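Side-chain contacts in Dna-binding protein RAP1 (Saccharomyces cerevisiae, PDB 4BJT), which binds DNA at telomeres and regulatory sites in yeast and, through its C-terminal domain, takes up the Rap1-binding module of Rif1: residues 89-92 and 93-97; 111-114 and 115-118; 160-164 and 165-169; 190-193 and 194-197. One frame throughout, in Å; residues are numbered along the deposited sequence.

Contact 1 of 4, residues 89-92 and 93-97; sequences RQFM and DKLHE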
loop_
_atom_site.group_PDB
_atom_site.type_symbol
_atom_site.label_atom_id
_atom_site.label_comp_id
_atom_site.label_asym_id
_atom_site.label_seq_id
_atom_site.Cartn_x
_atom_site.Cartn_y
_atom_site.Cartn_z
ATOM N N ARG C 89 -2.479 11.526 -12.273
ATOM C CA ARG C 89 -3.817 11.784 -11.755
ATOM C C ARG C 89 -4.831 10.788 -12.346
ATOM O O ARG C 89 -5.694 10.300 -11.621
ATOM C CB ARG C 89 -4.227 13.237 -12.033
ATOM C CG ARG C 89 -5.580 13.601 -11.462
ATOM C CD ARG C 89 -5.915 15.034 -11.757
ATOM N NE ARG C 89 -5.101 15.981 -10.989
ATOM C CZ ARG C 89 -5.368 16.399 -9.745
ATOM N NH1 ARG C 89 -6.418 15.935 -9.089
ATOM N NH2 ARG C 89 -4.570 17.272 -9.148
ATOM N N GLN C 90 -4.739 10.495 -13.637
ATOM C CA GLN C 90 -5.689 9.585 -14.267
ATOM C C GLN C 90 -5.579 8.191 -13.651
ATOM O O GLN C 90 -6.597 7.553 -13.351
ATOM C CB GLN C 90 -5.525 9.547 -15.774
ATOM C CG GLN C 90 -6.699 8.834 -16.439
ATOM C CD GLN C 90 -6.602 8.897 -17.938
ATOM O OE1 GLN C 90 -5.562 8.597 -18.497
ATOM N NE2 GLN C 90 -7.636 9.406 -18.616
ATOM N N PHE C 91 -4.343 7.715 -13.441
ATOM C CA PHE C 91 -4.117 6.428 -12.783
ATOM C C PHE C 91 -4.700 6.438 -11.376
ATOM O O PHE C 91 -5.426 5.521 -10.995
ATOM C CB PHE C 91 -2.618 6.095 -12.738
ATOM C CG PHE C 91 -2.250 4.986 -11.775
ATOM C CD1 PHE C 91 -2.489 3.652 -12.095
ATOM C CD2 PHE C 91 -1.681 5.273 -10.556
ATOM C CE1 PHE C 91 -2.170 2.634 -11.196
ATOM C CE2 PHE C 91 -1.388 4.259 -9.650
ATOM C CZ PHE C 91 -1.589 2.939 -9.997
ATOM N N MET C 92 -4.417 7.482 -10.602
ATOM C CA MET C 92 -4.862 7.552 -9.210
ATOM C C MET C 92 -6.378 7.590 -9.141
ATOM O O MET C 92 -6.960 6.980 -8.251
ATOM C CB MET C 92 -4.284 8.785 -8.488
ATOM C CG MET C 92 -2.781 8.766 -8.353
ATOM S SD MET C 92 -2.115 7.338 -7.429
ATOM C CE MET C 92 -2.966 7.463 -5.951
ATOM N N ASP C 93 -7.023 8.286 -10.050
ATOM C CA ASP C 93 -8.467 8.361 -10.040
ATOM C C ASP C 93 -9.094 6.998 -10.405
ATOM O O ASP C 93 -10.094 6.625 -9.789
ATOM C CB ASP C 93 -8.961 9.513 -10.923
ATOM C CG ASP C 93 -8.598 10.900 -10.368
ATOM O OD1 ASP C 93 -8.067 10.980 -9.245
ATOM O OD2 ASP C 93 -8.716 11.884 -11.110
ATOM N N LYS C 94 -8.472 6.208 -11.316
ATOM C CA LYS C 94 -8.968 4.853 -11.608
ATOM C C LYS C 94 -8.756 3.947 -10.395
ATOM O O LYS C 94 -9.630 3.150 -10.065
ATOM C CB LYS C 94 -8.305 4.254 -12.857
ATOM C CG LYS C 94 -8.979 2.994 -13.352
ATOM C CD LYS C 94 -10.371 3.280 -13.922
ATOM C CE LYS C 94 -11.082 2.039 -14.370
ATOM N NZ LYS C 94 -12.285 2.357 -15.206
ATOM N N LEU C 95 -7.606 4.081 -9.736
ATOM C CA LEU C 95 -7.285 3.304 -8.537
ATOM C C LEU C 95 -8.360 3.571 -7.482
ATOM O O LEU C 95 -8.884 2.626 -6.900
ATOM C CB LEU C 95 -5.889 3.662 -8.037
ATOM C CG LEU C 95 -5.464 2.983 -6.730
ATOM C CD1 LEU C 95 -5.336 1.466 -6.921
ATOM C CD2 LEU C 95 -4.162 3.536 -6.249
ATOM N N HIS C 96 -8.721 4.862 -7.270
ATOM C CA HIS C 96 -9.785 5.240 -6.319
ATOM C C HIS C 96 -11.092 4.520 -6.649
ATOM O O HIS C 96 -11.740 3.989 -5.749
ATOM C CB HIS C 96 -10.019 6.762 -6.333
ATOM C CG HIS C 96 -11.107 7.219 -5.406
ATOM N ND1 HIS C 96 -12.396 7.468 -5.862
ATOM C CD2 HIS C 96 -11.075 7.412 -4.069
ATOM C CE1 HIS C 96 -13.091 7.838 -4.795
ATOM N NE2 HIS C 96 -12.338 7.815 -3.695
ATOM N N GLU C 97 -11.478 4.503 -7.923
ATOM C CA GLU C 97 -12.706 3.835 -8.380
ATOM C C GLU C 97 -12.675 2.317 -8.060
ATOM O O GLU C 97 -13.652 1.785 -7.508
ATOM C CB GLU C 97 -12.911 4.102 -9.883
ATOM C CG GLU C 97 -14.222 3.624 -10.474
ATOM C CD GLU C 97 -14.342 3.843 -11.974
ATOM O OE1 GLU C 97 -13.568 4.654 -12.534
ATOM O OE2 GLU C 97 -15.231 3.210 -12.591
HETATM O O HOH W 1 -8.479 14.108 -9.551
#
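Arg89 and Asp93 lie one helical turn apart, and the aspartate folds back over the carbonyl oxygen of Arg89. Its CG stands beside its own backbone N (chi1 -68°), which lays the carboxylate back along the preceding turn. Asp93 CB rests 3.4 Å from Arg89 O. One atom on, Asp93 CG is 3.2 Å from the same oxygen. At the tip, OD2 of Asp93 touches the aliphatic CG of Arg89 at 3.6 Å. The charged ends do not meet directly: Asp93 OD2 and Arg89 NH1 are 5.1 Å apart, and their flat groups are turned 63° against each other. Water 1 bridges them. It donates to Asp93 OD2 at 2.7 Å and accepts from Arg89 NH1 at 2.8 Å, lying at the guanidinium edge and in its plane. The arginine has a stronger partner in Asp64, which forms a salt bridge with NH2. On the buried side, Met92 and Leu95 run side by side, with Met92 CE 4.1 Å from Leu95 CD2. The backbone beneath is regular alpha-helix, and Asp93 N bonds to Arg89 O at 2.9 Å. Within helix 88-99 this gives a polar, water-bridged surface and an apolar face. The apolar face packs on two helices: Met92 touches Pro141 and Leu145 of helix 140-150, and Leu95 touches Phe144 of that helix and Leu115 of helix 108-119.

Contact 2 of 4, residues 111-114 and 115-118; sequences LVQD and LCDE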
loop_
_atom_site.group_PDB
_atom_site.type_symbol
_atom_site.label_atom_id
_atom_site.label_comp_id
_atom_site.label_asym_id
_atom_site.label_seq_id
_atom_site.Cartn_x
_atom_site.Cartn_y
_atom_site.Cartn_z
ATOM N N LEU C 111 -10.222 -8.405 -5.766
ATOM C CA LEU C 111 -9.592 -7.085 -5.778
ATOM C C LEU C 111 -8.342 -7.102 -6.677
ATOM O O LEU C 111 -8.144 -6.211 -7.510
ATOM C CB LEU C 111 -9.230 -6.668 -4.338
ATOM C CG LEU C 111 -8.349 -5.428 -4.209
ATOM C CD1 LEU C 111 -9.037 -4.208 -4.764
ATOM C CD2 LEU C 111 -7.998 -5.190 -2.794
ATOM N N VAL C 112 -7.470 -8.090 -6.447
ATOM C CA VAL C 112 -6.236 -8.257 -7.204
ATOM C C VAL C 112 -6.548 -8.390 -8.698
ATOM O O VAL C 112 -5.851 -7.791 -9.533
ATOM C CB VAL C 112 -5.412 -9.430 -6.620
ATOM C CG1 VAL C 112 -4.333 -9.915 -7.561
ATOM C CG2 VAL C 112 -4.809 -9.030 -5.265
ATOM N N GLN C 113 -7.617 -9.135 -9.051
ATOM C CA GLN C 113 -7.998 -9.243 -10.458
ATOM C C GLN C 113 -8.453 -7.904 -11.036
ATOM O O GLN C 113 -8.068 -7.540 -12.141
ATOM C CB GLN C 113 -9.104 -10.303 -10.645
ATOM C CG GLN C 113 -9.426 -10.603 -12.109
ATOM C CD GLN C 113 -8.247 -11.236 -12.805
ATOM O OE1 GLN C 113 -7.736 -12.263 -12.366
ATOM N NE2 GLN C 113 -7.733 -10.609 -13.851
ATOM N N ASP C 114 -9.229 -7.137 -10.275
ATOM C CA ASP C 114 -9.709 -5.839 -10.742
ATOM C C ASP C 114 -8.554 -4.822 -10.863
ATOM O O ASP C 114 -8.512 -4.038 -11.822
ATOM C CB ASP C 114 -10.798 -5.314 -9.807
ATOM C CG ASP C 114 -12.042 -6.197 -9.737
ATOM O OD1 ASP C 114 -12.235 -7.034 -10.651
ATOM O OD2 ASP C 114 -12.786 -6.092 -8.742
ATOM N N LEU C 115 -7.569 -4.896 -9.958
ATOM C CA LEU C 115 -6.399 -3.997 -10.036
ATOM C C LEU C 115 -5.540 -4.308 -11.265
ATOM O O LEU C 115 -4.858 -3.427 -11.808
ATOM C CB LEU C 115 -5.552 -4.115 -8.771
ATOM C CG LEU C 115 -6.187 -3.505 -7.515
ATOM C CD1 LEU C 115 -5.454 -3.965 -6.267
ATOM C CD2 LEU C 115 -6.218 -1.962 -7.591
ATOM N N CYS C 116 -5.555 -5.558 -11.699
ATOM C CA CYS C 116 -4.870 -5.988 -12.909
ATOM C C CYS C 116 -5.641 -5.480 -14.155
ATOM O O CYS C 116 -5.080 -4.774 -15.002
ATOM C CB CYS C 116 -4.761 -7.509 -12.876
ATOM S SG CYS C 116 -4.227 -8.257 -14.421
ATOM N N ASP C 117 -6.940 -5.772 -14.213
ATOM C CA ASP C 117 -7.774 -5.443 -15.376
ATOM C C ASP C 117 -8.046 -3.987 -15.597
ATOM O O ASP C 117 -8.161 -3.570 -16.751
ATOM C CB ASP C 117 -9.140 -6.167 -15.275
ATOM C CG ASP C 117 -9.057 -7.680 -15.311
ATOM O OD1 ASP C 117 -8.009 -8.213 -15.745
ATOM O OD2 ASP C 117 -10.033 -8.335 -14.890
ATOM N N GLU C 118 -8.196 -3.199 -14.512
ATOM C CA GLU C 118 -8.574 -1.792 -14.623
ATOM C C GLU C 118 -7.437 -0.807 -14.499
ATOM O O GLU C 118 -7.513 0.267 -15.096
ATOM C CB GLU C 118 -9.657 -1.466 -13.595
ATOM C CG GLU C 118 -10.925 -2.274 -13.848
ATOM C CD GLU C 118 -12.025 -2.001 -12.850
ATOM O OE1 GLU C 118 -12.543 -0.861 -12.825
ATOM O OE2 GLU C 118 -12.337 -2.918 -12.057
HETATM O O HOH W 2 -12.581 -5.587 -13.695
#
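Gln113 starts with CG opposite its backbone N (chi1 -172°) and then bends at chi2 (65°), which carries its amide along the helix to Asp117. Asp117 keeps its CG beside its own backbone N (chi1 -64°), which sets the carboxylate back over the turn that carries Gln113. Gln113 NE2 gives a hydrogen bond to Asp117 OD1 at 3.1 Å. The acceptor lies in the amide plane, but the donor arrives from above the carboxylate plane. A second, weak bond joins Gln113 NE2 to Asp117 OD2 at 3.4 Å. The other end of the amide is also held, since Gln113 OE1 accepts from Lys123 NZ. Asp114 and Glu118 run side by side, pointing the same way. Their acidic atoms Asp114 OD1 and Glu118 OE2 are 4.4 Å apart, so like charges come close. Water 2 probably eases this. It donates to Glu118 OE2 at 3.1 Å and more weakly to Asp114 OD1. Tyr103 OH and Lys110 NZ bind Asp114 OD2, and the lysine probably offsets some of the charge. On the buried side Leu115 crosses Leu111, with Leu115 CD1 3.8 Å from Leu111 CG. Leu115 CG also sits over the backbone, 3.3 Å from Leu111 O. Leu115 continues onto Leu95 and Val98 of helix 88-99. Leu111 and Val112 pack on apolar side chains of the bound peptide. This is an amphipathic helix of an all-helical domain, with a polar outer side and an apolar side from which Leu111 and Val112 help form the Rif1 docking surface.

Contact 3 of 4, residues 160-164 and 165-169; sequences GIWTH and DDDES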
loop_
_atom_site.group_PDB
_atom_site.type_symbol
_atom_site.label_atom_id
_atom_site.label_comp_id
_atom_site.label_asym_id
_atom_site.label_seq_id
_atom_site.Cartn_x
_atom_site.Cartn_y
_atom_site.Cartn_z
ATOM N N GLY C 160 1.529 3.300 7.864
ATOM C CA GLY C 160 0.653 2.304 7.260
ATOM C C GLY C 160 1.323 1.354 6.293
ATOM O O GLY C 160 0.716 0.358 5.901
ATOM N N ILE C 161 2.564 1.642 5.878
ATOM C CA ILE C 161 3.281 0.792 4.932
ATOM C C ILE C 161 4.377 0.093 5.681
ATOM O O ILE C 161 5.375 0.704 6.053
ATOM C CB ILE C 161 3.832 1.653 3.751
ATOM C CG1 ILE C 161 2.682 2.437 3.094
ATOM C CG2 ILE C 161 4.610 0.770 2.756
ATOM C CD1 ILE C 161 3.048 3.217 1.872
ATOM N N TRP C 162 4.161 -1.199 5.970
ATOM C CA TRP C 162 5.107 -1.976 6.745
ATOM C C TRP C 162 6.260 -2.472 5.891
ATOM O O TRP C 162 6.057 -3.260 4.976
ATOM C CB TRP C 162 4.400 -3.168 7.408
ATOM C CG TRP C 162 3.490 -2.755 8.510
ATOM C CD1 TRP C 162 2.198 -2.343 8.408
ATOM C CD2 TRP C 162 3.808 -2.739 9.904
ATOM N NE1 TRP C 162 1.703 -2.032 9.652
ATOM C CE2 TRP C 162 2.674 -2.261 10.591
ATOM C CE3 TRP C 162 4.939 -3.099 10.637
ATOM C CZ2 TRP C 162 2.645 -2.122 11.982
ATOM C CZ3 TRP C 162 4.895 -2.997 12.008
ATOM C CH2 TRP C 162 3.780 -2.457 12.663
ATOM N N THR C 163 7.468 -2.087 6.240
ATOM C CA THR C 163 8.659 -2.573 5.557
ATOM C C THR C 163 9.216 -3.817 6.264
ATOM O O THR C 163 8.842 -4.149 7.395
ATOM C CB THR C 163 9.716 -1.487 5.539
ATOM O OG1 THR C 163 10.072 -1.212 6.892
ATOM C CG2 THR C 163 9.235 -0.223 4.850
ATOM N N HIS C 164 10.195 -4.457 5.617
ATOM C CA HIS C 164 10.882 -5.597 6.225
ATOM C C HIS C 164 11.512 -5.191 7.552
ATOM O O HIS C 164 11.362 -5.897 8.549
ATOM C CB HIS C 164 11.947 -6.139 5.263
ATOM C CG HIS C 164 12.789 -7.219 5.872
ATOM N ND1 HIS C 164 12.333 -8.525 5.965
ATOM C CD2 HIS C 164 14.010 -7.139 6.451
ATOM C CE1 HIS C 164 13.298 -9.202 6.579
ATOM N NE2 HIS C 164 14.330 -8.411 6.881
ATOM N N ASP C 165 12.175 -4.020 7.588
ATOM C CA ASP C 165 12.784 -3.513 8.816
ATOM C C ASP C 165 11.756 -3.294 9.922
ATOM O O ASP C 165 12.039 -3.552 11.081
ATOM C CB ASP C 165 13.548 -2.205 8.539
ATOM C CG ASP C 165 14.847 -2.393 7.768
ATOM O OD1 ASP C 165 15.288 -3.566 7.611
ATOM O OD2 ASP C 165 15.448 -1.369 7.358
ATOM N N ASP C 166 10.569 -2.795 9.563
ATOM C CA ASP C 166 9.508 -2.581 10.541
ATOM C C ASP C 166 9.073 -3.913 11.144
ATOM O O ASP C 166 8.865 -3.993 12.348
ATOM C CB ASP C 166 8.275 -1.915 9.908
ATOM C CG ASP C 166 8.445 -0.487 9.470
ATOM O OD1 ASP C 166 9.380 0.169 9.945
ATOM O OD2 ASP C 166 7.583 0.007 8.675
ATOM N N ASP C 167 8.898 -4.941 10.302
ATOM C CA ASP C 167 8.485 -6.261 10.797
ATOM C C ASP C 167 9.555 -6.879 11.705
ATOM O O ASP C 167 9.212 -7.488 12.708
ATOM C CB ASP C 167 8.109 -7.188 9.647
ATOM C CG ASP C 167 6.784 -6.848 8.990
ATOM O OD1 ASP C 167 5.926 -6.232 9.661
ATOM O OD2 ASP C 167 6.575 -7.253 7.801
ATOM N N GLU C 168 10.828 -6.635 11.414
ATOM C CA GLU C 168 11.913 -7.100 12.275
ATOM C C GLU C 168 11.900 -6.347 13.615
ATOM O O GLU C 168 12.059 -6.973 14.673
ATOM C CB GLU C 168 13.262 -6.964 11.550
ATOM C CG GLU C 168 13.406 -7.929 10.387
ATOM C CD GLU C 168 13.395 -9.410 10.738
ATOM O OE1 GLU C 168 13.784 -9.766 11.874
ATOM O OE2 GLU C 168 12.988 -10.217 9.872
ATOM N N SER C 169 11.628 -5.029 13.596
ATOM C CA SER C 169 11.506 -4.263 14.838
ATOM C C SER C 169 10.359 -4.782 15.690
ATOM O O SER C 169 10.495 -4.879 16.924
ATOM C CB SER C 169 11.277 -2.777 14.546
ATOM O OG SER C 169 12.445 -2.182 14.008
HETATM O O HOH W 3 6.876 -6.028 5.105
#
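Two reciprocal hydrogen bonds join Thr163 and Asp166 at the start of helix 164-171. The threonine OG1 lies between its backbone N and carbonyl carbon (chi1 63°), where it accepts from Asp166 N at 3.1 Å. In return, Thr163 N donates to Asp166 OD2 at 3.2 Å. That bond is nearly straight (174°), though it comes from above the carboxylate plane. Asp166 OD2 also takes a salt bridge from Lys184 and a hydrogen bond from His185, which probably steadies the buried carboxylate. A water-mediated link comes next: water 3 donates to Trp162 O and, at 3.0 Å, to Asp167 OD2. Van der Waals contacts complete the turn. Asp167 OD1 lies 3.4 Å from Trp162 CE3, with carboxylate and indole planes nearly parallel; the same oxygen forms a salt bridge with Arg193. Trp162 CE3 also touches Asp166 CB at 3.6 Å. On the exposed side, Glu168 CG makes a CH-pi contact over one face of the His164 ring, 28° off its normal. Thr163 as N-cap and Asp166 three residues on form a classic capping box. It satisfies the N-H of Asp166 in the first turn and that of the cap residue Thr163, and ties the incoming loop to helix 164-171.

Contact 4 of 4, residues 190-193 and 194-197; sequences MEMR and KRFF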
loop_
_atom_site.group_PDB
_atom_site.type_symbol
_atom_site.label_atom_id
_atom_site.label_comp_id
_atom_site.label_asym_id
_atom_site.label_seq_id
_atom_site.Cartn_x
_atom_site.Cartn_y
_atom_site.Cartn_z
ATOM N N MET C 190 0.027 -1.438 14.989
ATOM C CA MET C 190 0.993 -2.358 15.586
ATOM C C MET C 190 0.295 -3.594 16.153
ATOM O O MET C 190 0.739 -4.718 15.883
ATOM C CB MET C 190 1.884 -1.699 16.617
ATOM C CG MET C 190 2.898 -2.680 17.138
ATOM S SD MET C 190 4.054 -2.036 18.308
ATOM C CE MET C 190 2.975 -1.861 19.769
ATOM N N GLU C 191 -0.840 -3.401 16.823
ATOM C CA GLU C 191 -1.597 -4.529 17.363
ATOM C C GLU C 191 -2.143 -5.396 16.219
ATOM O O GLU C 191 -2.091 -6.635 16.315
ATOM C CB GLU C 191 -2.714 -4.059 18.285
ATOM C CG GLU C 191 -2.188 -3.467 19.578
ATOM C CD GLU C 191 -1.345 -4.367 20.466
ATOM O OE1 GLU C 191 -1.463 -5.610 20.356
ATOM O OE2 GLU C 191 -0.566 -3.822 21.283
ATOM N N MET C 192 -2.637 -4.773 15.127
ATOM C CA MET C 192 -3.125 -5.566 14.001
ATOM C C MET C 192 -1.985 -6.405 13.402
ATOM O O MET C 192 -2.171 -7.592 13.091
ATOM C CB MET C 192 -3.754 -4.701 12.911
ATOM C CG MET C 192 -4.347 -5.559 11.801
ATOM S SD MET C 192 -5.146 -4.632 10.492
ATOM C CE MET C 192 -6.738 -4.466 11.171
ATOM N N ARG C 193 -0.810 -5.793 13.239
ATOM C CA ARG C 193 0.348 -6.475 12.651
ATOM C C ARG C 193 0.777 -7.683 13.507
ATOM O O ARG C 193 1.069 -8.779 12.986
ATOM C CB ARG C 193 1.517 -5.481 12.471
ATOM C CG ARG C 193 2.574 -5.971 11.487
ATOM C CD ARG C 193 2.112 -5.808 10.051
ATOM N NE ARG C 193 3.121 -6.191 9.069
ATOM C CZ ARG C 193 2.863 -6.424 7.783
ATOM N NH1 ARG C 193 1.634 -6.252 7.300
ATOM N NH2 ARG C 193 3.835 -6.825 6.961
ATOM N N LYS C 194 0.762 -7.507 14.809
ATOM C CA LYS C 194 1.049 -8.602 15.745
ATOM C C LYS C 194 0.055 -9.738 15.596
ATOM O O LYS C 194 0.468 -10.913 15.594
ATOM C CB LYS C 194 1.026 -8.102 17.194
ATOM C CG LYS C 194 2.196 -7.228 17.541
ATOM C CD LYS C 194 2.220 -6.941 19.056
ATOM C CE LYS C 194 3.426 -6.139 19.448
ATOM N NZ LYS C 194 3.327 -5.618 20.841
ATOM N N ARG C 195 -1.242 -9.415 15.460
ATOM C CA ARG C 195 -2.289 -10.436 15.266
ATOM C C ARG C 195 -2.028 -11.222 13.976
ATOM O O ARG C 195 -2.198 -12.454 13.971
ATOM C CB ARG C 195 -3.707 -9.821 15.200
ATOM C CG ARG C 195 -4.247 -9.360 16.557
ATOM C CD ARG C 195 -5.756 -9.138 16.539
ATOM N NE ARG C 195 -6.169 -7.999 15.719
ATOM C CZ ARG C 195 -6.120 -6.716 16.083
ATOM N NH1 ARG C 195 -5.642 -6.369 17.276
ATOM N NH2 ARG C 195 -6.527 -5.770 15.246
ATOM N N PHE C 196 -1.596 -10.522 12.897
ATOM C CA PHE C 196 -1.260 -11.158 11.604
ATOM C C PHE C 196 -0.152 -12.173 11.798
ATOM O O PHE C 196 -0.247 -13.282 11.270
ATOM C CB PHE C 196 -0.766 -10.131 10.562
ATOM C CG PHE C 196 -1.763 -9.543 9.593
ATOM C CD1 PHE C 196 -2.911 -8.915 10.049
ATOM C CD2 PHE C 196 -1.504 -9.527 8.227
ATOM C CE1 PHE C 196 -3.825 -8.357 9.157
ATOM C CE2 PHE C 196 -2.422 -8.973 7.336
ATOM C CZ PHE C 196 -3.595 -8.428 7.808
ATOM N N PHE C 197 0.916 -11.782 12.509
ATOM C CA PHE C 197 2.025 -12.705 12.829
ATOM C C PHE C 197 1.579 -13.880 13.696
ATOM O O PHE C 197 1.950 -15.034 13.411
ATOM C CB PHE C 197 3.225 -11.962 13.480
ATOM C CG PHE C 197 4.112 -11.308 12.449
ATOM C CD1 PHE C 197 4.828 -12.077 11.534
ATOM C CD2 PHE C 197 4.172 -9.931 12.333
ATOM C CE1 PHE C 197 5.598 -11.478 10.546
ATOM C CE2 PHE C 197 4.963 -9.332 11.365
ATOM C CZ PHE C 197 5.629 -10.102 10.442
#
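Lys194 lies alongside Met190, one turn back on helix 187-198. Its CG is 3.3 Å from Met190 O, and the extended chain brings Lys194 NZ to 3.9 Å from Met190 CE. Lys194 NZ also comes within 4.3 Å of Glu191 OE2, too far for a salt bridge. Arg195 bends at chi3 (-68°) and lays one guanidinium face over the preceding turn. Arg195 NH2 is 3.6 Å from Met192 CA, and Glu191 O lies over the same face. Phe196 runs beside Met192, with Phe196 CE1 3.9 Å from Met192 CG. The Met192 SD is 5.3 Å from the ring centroid of Phe196, an oblique Met-aromatic contact. Phe197 meets the aliphatic part of Arg193, where CE2 of the ring is 4.1 Å from CG of the arginine. Ring and guanidinium planes stand nearly perpendicular. The Arg193 guanidinium is held by Thr131 O and Ser134 OG and makes a cation-pi contact with Trp162. Met192 and Phe196 both reach the bound peptide. Around the rest of the helix, Met190 packs on Ile178 and Val182 of helix 175-185, Lys194 touches Leu170 of helix 164-171, and Phe196 and Phe197 meet Leu202 in the C-terminal tail.

Along the chain, contacts 1 to 4 follow in series, and none nests in or crosses another. Each joins residues of one continuous stretch, so no long loop is closed. Contacts 1 and 2 lie on the successive helices 88-99 and 108-119, with centres about 13 Å apart. They touch where Lys94 CG packs on Glu118 O. Contact 3 starts helix 164-171, and contact 4 lies on the late helix 187-198. Their centres are about 11 Å apart, and they touch where Trp162 meets Met190 and Phe197 meets Asp167. Contacts 1 and 3 are about 27 Å apart between centres, on opposite sides of the chain's centre. Contacts 2 and 4 both include residues that pack on the bound peptide.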